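Local coordinates for protein ribose-phosphate pyrophosphokinase (Mycobacterium smegmatis, PDB 5MP7) that probably makes phosphoribosyl pyrophosphate (PRPP) by moving the pyrophosphoryl group of ATP to the 1-hydroxyl of ribose 5-phosphate, with magnesium as cofactor, at residues M76-L79 / I80-A84; R181-V184 / A185-A189; P286-E289 / D290-F293. All blocks are in the same frame, centred on the assembly; numbering follows the deposited sequence.

Contact 1. Residues M76-L79 / I80-A84; sequences MEQL and IMIDA
Met76 O receives the amide of Ile80 at 2.9 Å (Ile80 N to Met76 O), one of four successive i to i+4 bonds that join 76-79 to 80-83 in a regular alpha-helical stretch. Met81 N, Ile82 N and Asp83 N follow in turn on Glu77 O, Gln78 O and Leu79 O, each at 3.0 Å. The side chains add pairs one turn apart. Ile80 swings CG1 to the side of its own backbone N (chi1 -74°), which lays CG1 and CD1 alongside the Met76 carbonyl, Ile80 CD1 3.4 Å from Met76 O. The bent Met76 chain brings its methyl only loosely to the same branch, Met76 CE to Ile80 CD1 4.4 Å. Gln78 and Ile82 run side by side in one direction, with Gln78 CG against Ile82 CD1 at 3.9 Å. Glu77 and Met81 do likewise, Glu77 CG lying 4.2 Å from Met81 SD. Polar ends in this buried stretch find partners farther off: the Glu77 carboxylate divides between Gln65 NE2 and a salt bridge to Arg18, Gln78 NE2 bonds to Ile96 O, and Asp83 pairs with Arg87 while its OD1 takes the amide of Ile115 of a second subunit. Helix 71-87 is the crossover helix of a beta-alpha-beta unit between parallel strands 60-64 and 92-97 in the N-terminal domain. Ile82 and Gln78 rest on strand 92-97, Leu79 and Ile82 meet helix 116-127, and Met76, Glu77 and Ile80 lie against strand 48-52, while Pro114 of the second subunit packs on Ile80 and Asp83.

Contact 2. Residues R181-V184 / A185-A189; sequences RVRV and AEKWA
Arg183 and Glu186, one turn apart, are modelled as a salt bridge on the outer side of helix 182-191, the crossover helix of a beta-alpha-beta unit between strands 172-176 and 197-202. The modelled length, 2.4 Å from Arg183 NH1 to Glu186 OE2, is too short to be sound in detail. Glu186 OE2 comes in at the edge of the guanidinium, near its plane, although the two flat groups are turned 73° against each other. A bend at chi2 (56°) folds Arg183 back over the next turn, where Lys187 CG lies over one face of the guanidinium, toward its rim, 3.7 Å from Arg183 NH2. Lys187 NZ also lies near Arg183 NH2, a like-charge approach. Val184 lies alongside Trp188, its CG1 3.7 Å from Trp188 NE1. Beneath these side chains, Ala185 N, Glu186 N, Lys187 N and Trp188 N bond to the carbonyls of Arg181, Val182, Arg183 and Val184. Ala185 packs on strand 172-176, and Trp188 reaches helix 156-167. Arg181, at the N-cap position, lies close to Asp178 and Asp230, predicted to bind magnesium and ribose 5-phosphate, respectively, and its NH2 is hydrogen-bonded to Thr229 OG1.

Contact 3. Residues P286-E289 / D290-F293; sequences PITE and DKRF
Asp290 lays its CB 4.2 Å from Thr288 OG1 where the chain turns in the loop between strands 278-282 and 296-299; its side chain also packs on Lys222 of a third subunit. Lys291 comes next and ties the turn to the first segment: its amide bonds to Thr288 O, with Lys291 N 3.0 Å from Thr288 O. The i to i+3 spacing is that of a beta-turn over 288-291. The donor stands above the carbonyl plane, 54° out of it. Lys291 CG passes Thr288 OG1 at 3.5 Å, the two side chains crossing at a slant. With chi1 at 62°, Thr288 holds OG1 between its own backbone N and carbonyl carbon, on the side where the lysine chain runs. The lysine then reaches on to Leu263 and gives its ammonium group to Val262 O. At Arg292 a second i to i+3 bond, longer, joins Arg292 N to Glu289 O at 3.3 Å, again from above the carbonyl plane. The arginine chain, extended from CG to NE, lies side by side with Glu289 and points the same way. The carboxylate and guanidinium planes are 36° apart. Glu289 OE1 sits at the guanidinium edge in a salt bridge with Arg292 NE, modelled at 3.2 Å, though the oxygen's place is uncertain. Over one guanidinium face stands Ile287, its CG2 above the centre, 4.1 Å from Arg292 CZ. Ile287 itself is buried on Leu296 and Val298 of strand 296-299. The Lys291 N to Thr288 O bond thus closes the turn, and the longer one from Arg292 N adds to it. The pairing of Glu289 with Arg292, if real, lies at the exposed surface, where solvent would probably weaken the attraction.

The three contacts follow one another along the chain without touching. Contacts 1 and 2 each lie on the crossover helix of a beta-alpha-beta unit, on opposite sides of the chain's centre, with their own centres 36 Å apart; contact 3, an irregular loop, is centred 28 Å from each. Its nearest atoms come within about 12 Å of contact 1 and about 15 Å of contact 2. All three approach residues predicted to bind substrates or metal: side chains lie about 7 Å apart for Ile80 and the ATP-site Glu47, and about 7 Å apart for Lys291 and Asp234 of the ribose 5-phosphate site. In contact 2, the Arg181 side chain is nearer still, about 4 Å from those of Asp178 and Asp230.

Contact 1. Residues M76-L79 / I80-A84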
ATOM      1  N   MET A  76      39.288  32.313   2.478  1.00 26.49           N
ATOM      2  CA  MET A  76      38.553  32.352   1.190  1.00 27.67           C
ATOM      3  C   MET A  76      37.763  33.639   0.998  1.00 26.18           C
ATOM      4  O   MET A  76      37.765  34.168  -0.079  1.00 24.37           O
ATOM      5  CB  MET A  76      37.600  31.196   1.040  1.00 30.98           C
ATOM      6  CG  MET A  76      38.308  29.863   0.829  1.00 39.22           C
ATOM      7  SD  MET A  76      39.425  29.770  -0.590  1.00 47.54           S
ATOM      8  CE  MET A  76      38.427  30.525  -1.883  1.00 41.47           C
ATOM      9  N   GLU A  77      37.153  34.182   2.054  1.00 24.82           N
ATOM     10  CA  GLU A  77      36.440  35.435   1.922  1.00 25.88           C
ATOM     11  C   GLU A  77      37.368  36.564   1.496  1.00 23.52           C
ATOM     12  O   GLU A  77      37.008  37.365   0.655  1.00 22.31           O
ATOM     13  CB  GLU A  77      35.679  35.786   3.217  1.00 30.64           C
ATOM     14  CG  GLU A  77      34.936  37.122   3.143  1.00 38.07           C
ATOM     15  CD  GLU A  77      33.942  37.362   4.297  1.00 45.83           C
ATOM     16  OE1 GLU A  77      34.353  37.819   5.411  1.00 41.10           O
ATOM     17  OE2 GLU A  77      32.719  37.134   4.071  1.00 54.03           O
ATOM     18  N   GLN A  78      38.550  36.639   2.098  1.00 23.09           N
ATOM     19  CA  GLN A  78      39.539  37.640   1.729  1.00 22.75           C
ATOM     20  C   GLN A  78      40.008  37.473   0.289  1.00 23.86           C
ATOM     21  O   GLN A  78      40.095  38.454  -0.443  1.00 23.55           O
ATOM     22  CB  GLN A  78      40.723  37.587   2.690  1.00 23.45           C
ATOM     23  CG  GLN A  78      41.730  38.695   2.471  1.00 26.35           C
ATOM     24  CD  GLN A  78      42.635  38.891   3.657  1.00 27.96           C
ATOM     25  OE1 GLN A  78      43.078  37.920   4.239  1.00 32.43           O
ATOM     26  NE2 GLN A  78      42.861  40.130   4.058  1.00 28.86           N
ATOM     27  N   LEU A  79      40.292  36.240  -0.133  1.00 24.58           N
ATOM     28  CA  LEU A  79      40.687  35.994  -1.525  1.00 25.23           C
ATOM     29  C   LEU A  79      39.595  36.357  -2.516  1.00 23.88           C
ATOM     30  O   LEU A  79      39.906  36.908  -3.572  1.00 22.59           O
ATOM     31  CB  LEU A  79      41.069  34.530  -1.763  1.00 27.05           C
ATOM     32  CG  LEU A  79      42.282  34.036  -0.987  1.00 27.17           C
ATOM     33  CD1 LEU A  79      42.372  32.532  -1.087  1.00 25.99           C
ATOM     34  CD2 LEU A  79      43.549  34.688  -1.474  1.00 27.81           C
ATOM     35  N   ILE A  80      38.345  36.059  -2.175  1.00 22.89           N
ATOM     36  CA  ILE A  80      37.196  36.401  -3.033  1.00 24.57           C
ATOM     37  C   ILE A  80      37.027  37.931  -3.169  1.00 26.00           C
ATOM     38  O   ILE A  80      36.822  38.421  -4.254  1.00 23.83           O
ATOM     39  CB  ILE A  80      35.928  35.715  -2.549  1.00 24.26           C
ATOM     40  CG1 ILE A  80      36.005  34.249  -2.914  1.00 27.04           C
ATOM     41  CG2 ILE A  80      34.682  36.264  -3.193  1.00 25.17           C
ATOM     42  CD1 ILE A  80      35.106  33.371  -2.051  1.00 29.70           C
ATOM     43  N   MET A  81      37.181  38.665  -2.074  1.00 27.84           N
ATOM     44  CA  MET A  81      37.135  40.120  -2.105  1.00 28.72           C
ATOM     45  C   MET A  81      38.252  40.710  -2.940  1.00 25.06           C
ATOM     46  O   MET A  81      38.053  41.691  -3.651  1.00 24.17           O
ATOM     47  CB  MET A  81      37.224  40.706  -0.685  1.00 31.67           C
ATOM     48  CG  MET A  81      35.899  40.641   0.046  1.00 38.47           C
ATOM     49  SD  MET A  81      35.934  40.954   1.833  1.00 47.33           S
ATOM     50  CE  MET A  81      36.022  42.720   1.845  1.00 44.56           C
ATOM     51  N   ILE A  82      39.442  40.155  -2.823  1.00 22.98           N
ATOM     52  CA  ILE A  82      40.563  40.619  -3.628  1.00 24.62           C
ATOM     53  C   ILE A  82      40.342  40.363  -5.141  1.00 24.99           C
ATOM     54  O   ILE A  82      40.639  41.239  -5.935  1.00 24.47           O
ATOM     55  CB  ILE A  82      41.887  40.022  -3.107  1.00 25.88           C
ATOM     56  CG1 ILE A  82      42.210  40.636  -1.756  1.00 23.89           C
ATOM     57  CG2 ILE A  82      43.044  40.296  -4.068  1.00 25.77           C
ATOM     58  CD1 ILE A  82      43.157  39.828  -0.938  1.00 24.26           C
ATOM     59  N   ASP A  83      39.794  39.194  -5.511  1.00 26.50           N
ATOM     60  CA  ASP A  83      39.378  38.890  -6.897  1.00 26.95           C
ATOM     61  C   ASP A  83      38.404  39.926  -7.418  1.00 23.70           C
ATOM     62  O   ASP A  83      38.494  40.381  -8.559  1.00 20.72           O
ATOM     63  CB  ASP A  83      38.758  37.460  -6.982  1.00 30.96           C
ATOM     64  CG  ASP A  83      38.180  37.054  -8.454  1.00 37.67           C
ATOM     65  OD1 ASP A  83      37.101  37.561  -8.894  1.00 40.09           O
ATOM     66  OD2 ASP A  83      38.765  36.177  -9.156  1.00 43.75           O
ATOM     67  N   ALA A  84      37.420  40.259  -6.601  1.00 22.39           N
ATOM     68  CA  ALA A  84      36.413  41.211  -7.012  1.00 22.81           C
ATOM     69  C   ALA A  84      36.988  42.607  -7.236  1.00 23.13           C
ATOM     70  O   ALA A  84      36.601  43.297  -8.167  1.00 23.09           O
ATOM     71  CB  ALA A  84      35.283  41.240  -5.997  1.00 24.84           C
TER

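Contact 2. Residues R181-V184 / A185-A189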
ATOM      1  N   ARG A 181      61.980  31.099  20.657  1.00 51.43           N
ATOM      2  CA  ARG A 181      61.586  32.468  20.855  1.00 53.44           C
ATOM      3  C   ARG A 181      62.600  33.317  21.654  1.00 48.27           C
ATOM      4  O   ARG A 181      62.363  34.483  22.001  1.00 43.53           O
ATOM      5  CB  ARG A 181      60.267  32.250  21.562  1.00 62.35           C
ATOM      6  CG  ARG A 181      59.465  33.383  22.088  1.00 73.54           C
ATOM      7  CD  ARG A 181      58.695  34.162  21.039  1.00 82.48           C
ATOM      8  NE  ARG A 181      58.248  35.435  21.622  1.00 85.17           N
ATOM      9  CZ  ARG A 181      57.800  36.487  20.940  1.00 75.68           C
ATOM     10  NH1 ARG A 181      57.680  36.480  19.614  1.00 70.99           N
ATOM     11  NH2 ARG A 181      57.439  37.560  21.623  1.00 75.79           N
ATOM     12  N   VAL A 182      63.790  32.773  21.864  1.00 43.88           N
ATOM     13  CA  VAL A 182      64.793  33.436  22.722  1.00 40.91           C
ATOM     14  C   VAL A 182      65.262  34.780  22.139  1.00 38.61           C
ATOM     15  O   VAL A 182      65.466  35.726  22.881  1.00 35.23           O
ATOM     16  CB  VAL A 182      65.983  32.501  23.024  1.00 38.39           C
ATOM     17  CG1 VAL A 182      67.025  33.179  23.897  1.00 41.66           C
ATOM     18  CG2 VAL A 182      65.485  31.254  23.723  1.00 37.73           C
ATOM     19  N   ARG A 183      65.376  34.870  20.823  1.00 38.67           N
ATOM     20  CA  ARG A 183      65.831  36.095  20.195  1.00 45.08           C
ATOM     21  C   ARG A 183      64.872  37.257  20.424  1.00 46.83           C
ATOM     22  O   ARG A 183      65.298  38.379  20.663  1.00 44.03           O
ATOM     23  CB  ARG A 183      66.046  35.888  18.678  1.00 52.59           C
ATOM     24  CG  ARG A 183      66.404  37.147  17.868  1.00 58.61           C
ATOM     25  CD  ARG A 183      67.633  37.844  18.404  1.00 62.24           C
ATOM     26  NE  ARG A 183      67.657  39.241  17.985  1.00 70.28           N
ATOM     27  CZ  ARG A 183      68.229  40.253  18.665  1.00 73.40           C
ATOM     28  NH1 ARG A 183      68.867  40.069  19.825  1.00 74.54           N
ATOM     29  NH2 ARG A 183      68.174  41.490  18.164  1.00 71.28           N
ATOM     30  N   VAL A 184      63.573  36.996  20.316  1.00 46.51           N
ATOM     31  CA  VAL A 184      62.589  38.048  20.514  1.00 43.07           C
ATOM     32  C   VAL A 184      62.622  38.442  21.982  1.00 41.27           C
ATOM     33  O   VAL A 184      62.563  39.619  22.310  1.00 39.21           O
ATOM     34  CB  VAL A 184      61.158  37.640  20.067  1.00 42.87           C
ATOM     35  CG1 VAL A 184      60.177  38.772  20.365  1.00 44.07           C
ATOM     36  CG2 VAL A 184      61.142  37.340  18.565  1.00 41.75           C
ATOM     37  N   ALA A 185      62.712  37.449  22.851  1.00 38.35           N
ATOM     38  CA  ALA A 185      62.806  37.691  24.275  1.00 37.81           C
ATOM     39  C   ALA A 185      63.982  38.569  24.611  1.00 39.42           C
ATOM     40  O   ALA A 185      63.867  39.435  25.456  1.00 35.63           O
ATOM     41  CB  ALA A 185      62.901  36.379  25.032  1.00 38.87           C
ATOM     42  N   GLU A 186      65.099  38.357  23.914  1.00 42.06           N
ATOM     43  CA  GLU A 186      66.283  39.202  24.041  1.00 42.36           C
ATOM     44  C   GLU A 186      65.987  40.645  23.661  1.00 39.26           C
ATOM     45  O   GLU A 186      66.439  41.556  24.325  1.00 40.03           O
ATOM     46  CB  GLU A 186      67.428  38.651  23.179  1.00 48.02           C
ATOM     47  CG  GLU A 186      68.832  39.138  23.548  1.00 49.41           C
ATOM     48  CD  GLU A 186      69.926  38.508  22.673  1.00 51.51           C
ATOM     49  OE1 GLU A 186      70.893  37.896  23.220  1.00 49.36           O
ATOM     50  OE2 GLU A 186      69.806  38.608  21.413  1.00 54.27           O
ATOM     51  N   LYS A 187      65.221  40.849  22.598  1.00 41.24           N
ATOM     52  CA  LYS A 187      64.785  42.205  22.195  1.00 44.49           C
ATOM     53  C   LYS A 187      63.934  42.902  23.272  1.00 39.87           C
ATOM     54  O   LYS A 187      64.086  44.081  23.518  1.00 35.32           O
ATOM     55  CB  LYS A 187      63.995  42.177  20.872  1.00 49.97           C
ATOM     56  CG  LYS A 187      64.806  41.812  19.620  1.00 55.74           C
ATOM     57  CD  LYS A 187      64.054  42.091  18.303  1.00 58.19           C
ATOM     58  CE  LYS A 187      64.230  43.420  17.629  1.00 64.47           C
ATOM     59  NZ  LYS A 187      65.540  44.086  17.739  1.00 66.68           N
ATOM     60  N   TRP A 188      63.065  42.151  23.922  1.00 36.89           N
ATOM     61  CA  TRP A 188      62.232  42.697  24.977  1.00 37.67           C
ATOM     62  C   TRP A 188      63.067  43.112  26.171  1.00 33.93           C
ATOM     63  O   TRP A 188      62.812  44.134  26.786  1.00 30.54           O
ATOM     64  CB  TRP A 188      61.195  41.664  25.432  1.00 38.94           C
ATOM     65  CG  TRP A 188      60.040  41.557  24.537  1.00 40.15           C
ATOM     66  CD1 TRP A 188      60.063  41.446  23.201  1.00 43.98           C
ATOM     67  CD2 TRP A 188      58.683  41.501  24.924  1.00 42.17           C
ATOM     68  NE1 TRP A 188      58.793  41.334  22.709  1.00 47.63           N
ATOM     69  CE2 TRP A 188      57.922  41.365  23.761  1.00 45.24           C
ATOM     70  CE3 TRP A 188      58.033  41.569  26.151  1.00 49.55           C
ATOM     71  CZ2 TRP A 188      56.532  41.299  23.778  1.00 48.70           C
ATOM     72  CZ3 TRP A 188      56.657  41.522  26.178  1.00 50.76           C
ATOM     73  CH2 TRP A 188      55.918  41.384  24.998  1.00 51.47           C
ATOM     74  N   ALA A 189      64.013  42.267  26.553  1.00 32.88           N
ATOM     75  CA  ALA A 189      64.875  42.557  27.706  1.00 32.78           C
ATOM     76  C   ALA A 189      65.621  43.862  27.485  1.00 36.87           C
ATOM     77  O   ALA A 189      65.755  44.654  28.414  1.00 40.51           O
ATOM     78  CB  ALA A 189      65.837  41.430  27.950  1.00 31.79           C
TER

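Contact 3. Residues P286-E289 / D290-F293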
ATOM      1  N   PRO A 286      39.554  38.511  17.420  1.00 30.97           N
ATOM      2  CA  PRO A 286      38.476  39.049  18.255  1.00 31.19           C
ATOM      3  C   PRO A 286      38.467  38.289  19.579  1.00 34.89           C
ATOM      4  O   PRO A 286      38.487  37.073  19.582  1.00 35.65           O
ATOM      5  CB  PRO A 286      37.211  38.763  17.448  1.00 28.85           C
ATOM      6  CG  PRO A 286      37.574  37.624  16.597  1.00 28.22           C
ATOM      7  CD  PRO A 286      39.038  37.680  16.325  1.00 28.13           C
ATOM      8  N   ILE A 287      38.474  39.010  20.687  1.00 37.01           N
ATOM      9  CA  ILE A 287      38.461  38.382  21.986  1.00 42.05           C
ATOM     10  C   ILE A 287      37.019  38.401  22.470  1.00 40.61           C
ATOM     11  O   ILE A 287      36.591  39.383  23.064  1.00 36.18           O
ATOM     12  CB  ILE A 287      39.354  39.140  22.996  1.00 46.89           C
ATOM     13  CG1 ILE A 287      40.730  39.505  22.389  1.00 50.59           C
ATOM     14  CG2 ILE A 287      39.499  38.303  24.255  1.00 47.60           C
ATOM     15  CD1 ILE A 287      41.635  38.331  22.055  1.00 51.14           C
ATOM     16  N   THR A 288      36.284  37.322  22.219  1.00 41.38           N
ATOM     17  CA  THR A 288      34.878  37.250  22.583  1.00 45.14           C
ATOM     18  C   THR A 288      34.729  37.037  24.076  1.00 48.64           C
ATOM     19  O   THR A 288      35.715  36.753  24.788  1.00 45.75           O
ATOM     20  CB  THR A 288      34.154  36.096  21.856  1.00 51.48           C
ATOM     21  OG1 THR A 288      34.723  34.824  22.220  1.00 52.82           O
ATOM     22  CG2 THR A 288      34.219  36.287  20.352  1.00 54.77           C
ATOM     23  N   GLU A 289      33.495  37.109  24.552  1.00 51.32           N
ATOM     24  CA  GLU A 289      33.227  37.057  25.989  1.00 57.97           C
ATOM     25  C   GLU A 289      33.494  35.678  26.616  1.00 56.42           C
ATOM     26  O   GLU A 289      33.942  35.607  27.755  1.00 56.75           O
ATOM     27  CB  GLU A 289      31.838  37.642  26.281  1.00 62.70           C
ATOM     28  CG  GLU A 289      31.757  39.060  25.659  1.00 74.89           C
ATOM     29  CD  GLU A 289      32.826  40.079  26.148  1.00 81.47           C
ATOM     30  OE1 GLU A 289      33.613  39.776  27.072  1.00 80.91           O
ATOM     31  OE2 GLU A 289      32.891  41.213  25.612  1.00 78.12           O
ATOM     32  N   ASP A 290      33.355  34.615  25.840  1.00 57.89           N
ATOM     33  CA  ASP A 290      33.801  33.293  26.282  1.00 65.41           C
ATOM     34  C   ASP A 290      35.315  33.157  26.542  1.00 61.06           C
ATOM     35  O   ASP A 290      35.738  32.290  27.297  1.00 54.21           O
ATOM     36  CB  ASP A 290      33.356  32.225  25.271  1.00 87.19           C
ATOM     37  CG  ASP A 290      31.846  32.002  25.287  1.00106.91           C
ATOM     38  OD1 ASP A 290      31.169  32.488  26.227  1.00116.36           O
ATOM     39  OD2 ASP A 290      31.336  31.354  24.349  1.00117.41           O
ATOM     40  N   LYS A 291      36.128  33.995  25.904  1.00 56.29           N
ATOM     41  CA  LYS A 291      37.573  33.923  26.039  1.00 56.56           C
ATOM     42  C   LYS A 291      38.089  34.850  27.136  1.00 53.67           C
ATOM     43  O   LYS A 291      39.272  34.765  27.494  1.00 55.97           O
ATOM     44  CB  LYS A 291      38.266  34.231  24.679  1.00 61.17           C
ATOM     45  CG  LYS A 291      37.706  33.419  23.503  1.00 59.66           C
ATOM     46  CD  LYS A 291      38.677  33.260  22.327  1.00 61.04           C
ATOM     47  CE  LYS A 291      37.928  32.754  21.082  1.00 63.33           C
ATOM     48  NZ  LYS A 291      38.614  31.623  20.457  1.00 63.32           N
ATOM     49  N   ARG A 292      37.226  35.717  27.666  1.00 46.24           N
ATOM     50  CA  ARG A 292      37.625  36.666  28.702  1.00 46.40           C
ATOM     51  C   ARG A 292      37.715  36.057  30.110  1.00 49.06           C
ATOM     52  O   ARG A 292      37.089  35.036  30.421  1.00 47.14           O
ATOM     53  CB  ARG A 292      36.726  37.880  28.734  1.00 46.42           C
ATOM     54  CG  ARG A 292      37.209  38.914  27.760  1.00 50.71           C
ATOM     55  CD  ARG A 292      36.311  40.123  27.625  1.00 52.63           C
ATOM     56  NE  ARG A 292      36.555  40.793  26.348  1.00 63.27           N
ATOM     57  CZ  ARG A 292      37.619  41.536  26.052  1.00 64.03           C
ATOM     58  NH1 ARG A 292      38.541  41.795  26.990  1.00 66.41           N
ATOM     59  NH2 ARG A 292      37.723  42.042  24.813  1.00 58.70           N
ATOM     60  N   PHE A 293      38.607  36.655  30.902  1.00 45.66           N
ATOM     61  CA  PHE A 293      38.848  36.289  32.293  1.00 40.19           C
ATOM     62  C   PHE A 293      39.512  37.467  33.005  1.00 40.02           C
ATOM     63  O   PHE A 293      39.934  38.433  32.356  1.00 37.40           O
ATOM     64  CB  PHE A 293      39.641  34.967  32.445  1.00 38.76           C
ATOM     65  CG  PHE A 293      40.984  34.941  31.763  1.00 35.76           C
ATOM     66  CD1 PHE A 293      41.072  34.709  30.397  1.00 38.41           C
ATOM     67  CD2 PHE A 293      42.155  35.073  32.481  1.00 35.86           C
ATOM     68  CE1 PHE A 293      42.298  34.670  29.747  1.00 36.59           C
ATOM     69  CE2 PHE A 293      43.389  35.007  31.851  1.00 36.81           C
ATOM     70  CZ  PHE A 293      43.461  34.808  30.484  1.00 37.51           C
TER